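Local coordinates for protein vanadium-dependent bromoperoxidase (Corallina officinalis, PDB 1QHB) that catalyses the bromination of organic substrates with hydrogen peroxide and bromide, as a vanadate-dependent homododecamer stabilised by calcium, at residues V541-G544 against R545-G549; I566-G569 against I570-Q574. All blocks are in the same frame, centred on the assembly; numbering follows the deposited sequence.

Contact 1: residues V541-G544 against R545-G549. With PO4 (phosphate ion), chain G.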
loop_
_atom_site.group_PDB
_atom_site.type_symbol
_atom_site.label_atom_id
_atom_site.label_comp_id
_atom_site.label_asym_id
_atom_site.label_seq_id
_atom_site.Cartn_x
_atom_site.Cartn_y
_atom_site.Cartn_z
ATOM N N VAL A 541 21.338 -45.157 -13.103
ATOM C CA VAL A 541 20.542 -45.296 -11.885
ATOM C C VAL A 541 19.064 -45.392 -12.211
ATOM O O VAL A 541 18.365 -46.231 -11.639
ATOM C CB VAL A 541 20.833 -44.127 -10.943
ATOM C CG1 VAL A 541 19.889 -44.116 -9.747
ATOM C CG2 VAL A 541 22.314 -44.171 -10.555
ATOM N N ALA A 542 18.518 -44.635 -13.123
ATOM C CA ALA A 542 17.117 -44.622 -13.501
ATOM C C ALA A 542 16.743 -45.930 -14.180
ATOM O O ALA A 542 15.729 -46.526 -13.778
ATOM C CB ALA A 542 16.910 -43.464 -14.522
ATOM N N ILE A 543 17.578 -46.349 -15.159
ATOM C CA ILE A 543 17.277 -47.604 -15.860
ATOM C C ILE A 543 17.508 -48.800 -14.929
ATOM O O ILE A 543 16.815 -49.817 -14.993
ATOM C CB ILE A 543 18.086 -47.821 -17.140
ATOM C CG1 ILE A 543 17.936 -46.724 -18.170
ATOM C CG2 ILE A 543 17.760 -49.201 -17.730
ATOM C CD1 ILE A 543 16.568 -46.434 -18.734
ATOM N N GLY A 544 18.403 -48.676 -13.949
ATOM C CA GLY A 544 18.505 -49.744 -12.950
ATOM C C GLY A 544 17.135 -50.045 -12.328
ATOM O O GLY A 544 16.902 -51.192 -11.951
ATOM N N ARG A 545 16.222 -49.060 -12.126
ATOM C CA ARG A 545 14.944 -49.323 -11.468
ATOM C C ARG A 545 14.034 -50.153 -12.380
ATOM O O ARG A 545 13.332 -51.086 -11.962
ATOM C CB ARG A 545 14.210 -48.071 -10.985
ATOM C CG ARG A 545 15.008 -47.134 -10.072
ATOM C CD ARG A 545 15.182 -47.734 -8.698
ATOM N NE ARG A 545 13.896 -47.669 -8.022
ATOM C CZ ARG A 545 13.615 -48.229 -6.829
ATOM N NH1 ARG A 545 14.587 -48.866 -6.230
ATOM N NH2 ARG A 545 12.401 -48.092 -6.350
ATOM N N ASN A 546 14.165 -49.961 -13.673
ATOM C CA ASN A 546 13.495 -50.700 -14.717
ATOM C C ASN A 546 13.989 -52.138 -14.740
ATOM O O ASN A 546 13.167 -53.056 -14.711
ATOM C CB ASN A 546 13.791 -50.058 -16.081
ATOM C CG ASN A 546 13.160 -48.695 -16.269
ATOM O OD1 ASN A 546 12.692 -48.099 -15.327
ATOM N ND2 ASN A 546 13.137 -48.149 -17.486
ATOM N N MET A 547 15.306 -52.314 -14.584
ATOM C CA MET A 547 15.914 -53.653 -14.541
ATOM C C MET A 547 15.468 -54.433 -13.322
ATOM O O MET A 547 15.395 -55.660 -13.311
ATOM C CB MET A 547 17.436 -53.444 -14.528
ATOM C CG MET A 547 17.955 -53.043 -15.931
ATOM S SD MET A 547 19.702 -52.622 -15.799
ATOM C CE MET A 547 20.066 -52.537 -17.570
ATOM N N ALA A 548 15.091 -53.706 -12.244
ATOM C CA ALA A 548 14.568 -54.366 -11.043
ATOM C C ALA A 548 13.096 -54.663 -11.274
ATOM O O ALA A 548 12.565 -55.470 -10.543
ATOM C CB ALA A 548 14.741 -53.547 -9.782
ATOM N N GLY A 549 12.497 -54.052 -12.296
ATOM C CA GLY A 549 11.067 -54.364 -12.602
ATOM C C GLY A 549 10.110 -53.328 -12.016
ATOM O O GLY A 549 8.894 -53.559 -12.036
HETATM P P PO4 G . 11.137 -44.933 -7.162
HETATM O O1 PO4 G . 10.544 -46.283 -7.361
HETATM O O2 PO4 G . 12.379 -44.750 -7.967
HETATM O O3 PO4 G . 11.425 -44.740 -5.731
HETATM O O4 PO4 G . 10.099 -43.945 -7.637
#

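Contact 2: residues I566-G569 against I570-Q574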
loop_
_atom_site.group_PDB
_atom_site.type_symbol
_atom_site.label_atom_id
_atom_site.label_comp_id
_atom_site.label_asym_id
_atom_site.label_seq_id
_atom_site.Cartn_x
_atom_site.Cartn_y
_atom_site.Cartn_z
ATOM N N ILE A 566 13.718 -28.418 -11.948
ATOM C CA ILE A 566 13.723 -28.045 -10.527
ATOM C C ILE A 566 15.086 -27.460 -10.222
ATOM O O ILE A 566 15.166 -26.421 -9.598
ATOM C CB ILE A 566 13.392 -29.257 -9.626
ATOM C CG1 ILE A 566 11.939 -29.746 -9.708
ATOM C CG2 ILE A 566 13.711 -28.993 -8.172
ATOM C CD1 ILE A 566 10.890 -28.666 -9.531
ATOM N N ALA A 567 16.173 -28.114 -10.643
ATOM C CA ALA A 567 17.530 -27.658 -10.409
ATOM C C ALA A 567 17.782 -26.290 -11.026
ATOM O O ALA A 567 18.334 -25.424 -10.351
ATOM C CB ALA A 567 18.562 -28.609 -10.992
ATOM N N ILE A 568 17.356 -26.101 -12.268
ATOM C CA ILE A 568 17.541 -24.809 -12.962
ATOM C C ILE A 568 16.800 -23.697 -12.203
ATOM O O ILE A 568 17.297 -22.582 -12.022
ATOM C CB ILE A 568 17.031 -24.924 -14.431
ATOM C CG1 ILE A 568 18.007 -25.647 -15.323
ATOM C CG2 ILE A 568 16.695 -23.537 -15.000
ATOM C CD1 ILE A 568 17.568 -26.080 -16.727
ATOM N N GLY A 569 15.590 -23.989 -11.713
ATOM C CA GLY A 569 14.798 -23.048 -10.916
ATOM C C GLY A 569 15.441 -22.591 -9.624
ATOM O O GLY A 569 15.492 -21.400 -9.297
ATOM N N ILE A 570 16.064 -23.553 -8.913
ATOM C CA ILE A 570 16.823 -23.234 -7.717
ATOM C C ILE A 570 18.061 -22.377 -8.044
ATOM O O ILE A 570 18.430 -21.357 -7.418
ATOM C CB ILE A 570 17.255 -24.522 -6.983
ATOM C CG1 ILE A 570 15.993 -25.173 -6.376
ATOM C CG2 ILE A 570 18.311 -24.226 -5.975
ATOM C CD1 ILE A 570 16.182 -26.592 -5.826
ATOM N N LEU A 571 18.767 -22.773 -9.089
ATOM C CA LEU A 571 19.960 -21.937 -9.395
ATOM C C LEU A 571 19.551 -20.509 -9.737
ATOM O O LEU A 571 20.242 -19.563 -9.345
ATOM C CB LEU A 571 20.704 -22.494 -10.606
ATOM C CG LEU A 571 21.445 -23.797 -10.269
ATOM C CD1 LEU A 571 22.059 -24.350 -11.539
ATOM C CD2 LEU A 571 22.460 -23.521 -9.191
ATOM N N GLU A 572 18.480 -20.349 -10.502
ATOM C CA GLU A 572 18.044 -18.982 -10.864
ATOM C C GLU A 572 17.662 -18.113 -9.666
ATOM O O GLU A 572 18.009 -16.938 -9.643
ATOM C CB GLU A 572 16.809 -18.928 -11.780
ATOM C CG GLU A 572 17.121 -19.631 -13.110
ATOM C CD GLU A 572 15.892 -19.712 -14.001
ATOM O OE1 GLU A 572 14.764 -19.614 -13.459
ATOM O OE2 GLU A 572 16.076 -19.873 -15.229
ATOM N N GLU A 573 16.951 -18.707 -8.714
ATOM C CA GLU A 573 16.568 -17.975 -7.507
ATOM C C GLU A 573 17.765 -17.649 -6.628
ATOM O O GLU A 573 17.781 -16.512 -6.112
ATOM C CB GLU A 573 15.552 -18.793 -6.718
ATOM C CG GLU A 573 14.181 -18.700 -7.389
ATOM C CD GLU A 573 13.275 -19.810 -6.849
ATOM O OE1 GLU A 573 13.164 -20.002 -5.620
ATOM O OE2 GLU A 573 12.691 -20.466 -7.739
ATOM N N GLN A 574 18.705 -18.560 -6.546
ATOM C CA GLN A 574 19.917 -18.345 -5.778
ATOM C C GLN A 574 20.858 -17.354 -6.408
ATOM O O GLN A 574 21.695 -16.763 -5.702
ATOM C CB GLN A 574 20.645 -19.688 -5.595
ATOM C CG GLN A 574 19.994 -20.441 -4.423
ATOM C CD GLN A 574 20.807 -21.719 -4.115
ATOM O OE1 GLN A 574 21.846 -21.979 -4.696
ATOM N NE2 GLN A 574 20.297 -22.500 -3.174
#

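Contact 1: residues V541-G544 against R545-G549
Met547 lays its thioether obliquely across the branch of Ile543, one helical turn earlier, with CE of Met547 4.1 Å from CG2 of Ile543. That methyl of Ile543 stands anti to the backbone N; with CG1 beside the backbone N (chi1 -57°) and a further bend at chi2, CD1 of Ile543 comes to 4.0 Å from ND2 of Asn546. The two branches thus serve two neighbours of the next turn, and Met165 of helix 153-167 packs on all three side chains. Beneath them the backbone mixes two spacings. Arg545 N bonds Ala542 O at 3.1 Å, three residues back, and Met547 N, two residues later, bonds Ile543 O, four back, at 2.9 Å. Gly549, with positive phi, closes the helix in a Schellman motif, its N bonded to Asn546 O.

Arg545 turns away from the Ile543 and Met547 pair. Its CB and CG lie over the carbonyl oxygens of Ala542 and Val541, and bends at chi2 and chi3, both -73°, swing the guanidinium to a bound phosphate. NH2 of Arg545 meets O1 of the phosphate at 2.8 Å, in the guanidinium plane and fairly straight (161°), while NE of Arg545 makes a weak bond to O2 at 3.3 Å. A leucine in its place would probably cost the anion the NH2 and NE bonds and one of the positive charges gathered round it. Lys398, Arg406, Ser483, Gly484, His485 and His551 complete the grip on the phosphate, which probably comes from the crystallisation liquor and sits where vanadate binds in this family of haloperoxidases.

Contact 2: residues I566-G569 against I570-Q574
Ile568 offers its CG2 methyl to the carboxylate of Glu572, one turn on, with OE2 of Glu572 3.7 Å from that carbon as the two side chains cross. This is the i to i+4 pairing of a regular alpha-helix, here in the last turns of helix 553-574, and four successive N-H groups, from Ile570 to Glu573, each bond the carbonyl four residues back. Between Ile566 and Ile570 the same spacing gives an apolar pair: CG1 of Ile570 sits beside its own backbone N (chi1 -70°), carrying CD1 back over the Ile566 carbonyl to 4.2 Å from CG2 of Ile566. Leu571 and Ile570 face helix 376-402, and Ala567 meets helix 484-499.

The acids are held from outside the helix. Arg29 forms salt bridges with both Glu572 OE1 and Glu573 OE2, and Glu573 OE1 pairs with Arg19 of the second subunit, so the buried Glu573 carboxylate joins two chains. These cations probably favour its ionised form. OE2 of Glu573 comes within 3.3 Å of Gly569 O, a closeness probably eased by Arg29, whose NH1 bridges to that OE2 while its NH2 gives Gly569 O a weak hydrogen bond.

In the fold
Contacts 1 and 2 illustrate how consecutive helices can carry quite different duties. Contact 1 lies at the C-terminal end of helix 530-548 and contact 2 comes later, at the end of helix 553-574; the centre of contact 1 lies about 6 Å, and that of contact 2 about 22 Å, from the centre of the chain. Their own centres are 28 Å apart and their nearest atoms about 15 Å, without touching. The short connection between the helices carries His551 of the vanadate site, and helix 484-499 packs against both contacts. Contact 1 thus belongs to the anion pocket, to which 541-549 gives Arg545, whereas contact 2 reaches a second subunit at Glu573 and Gln574.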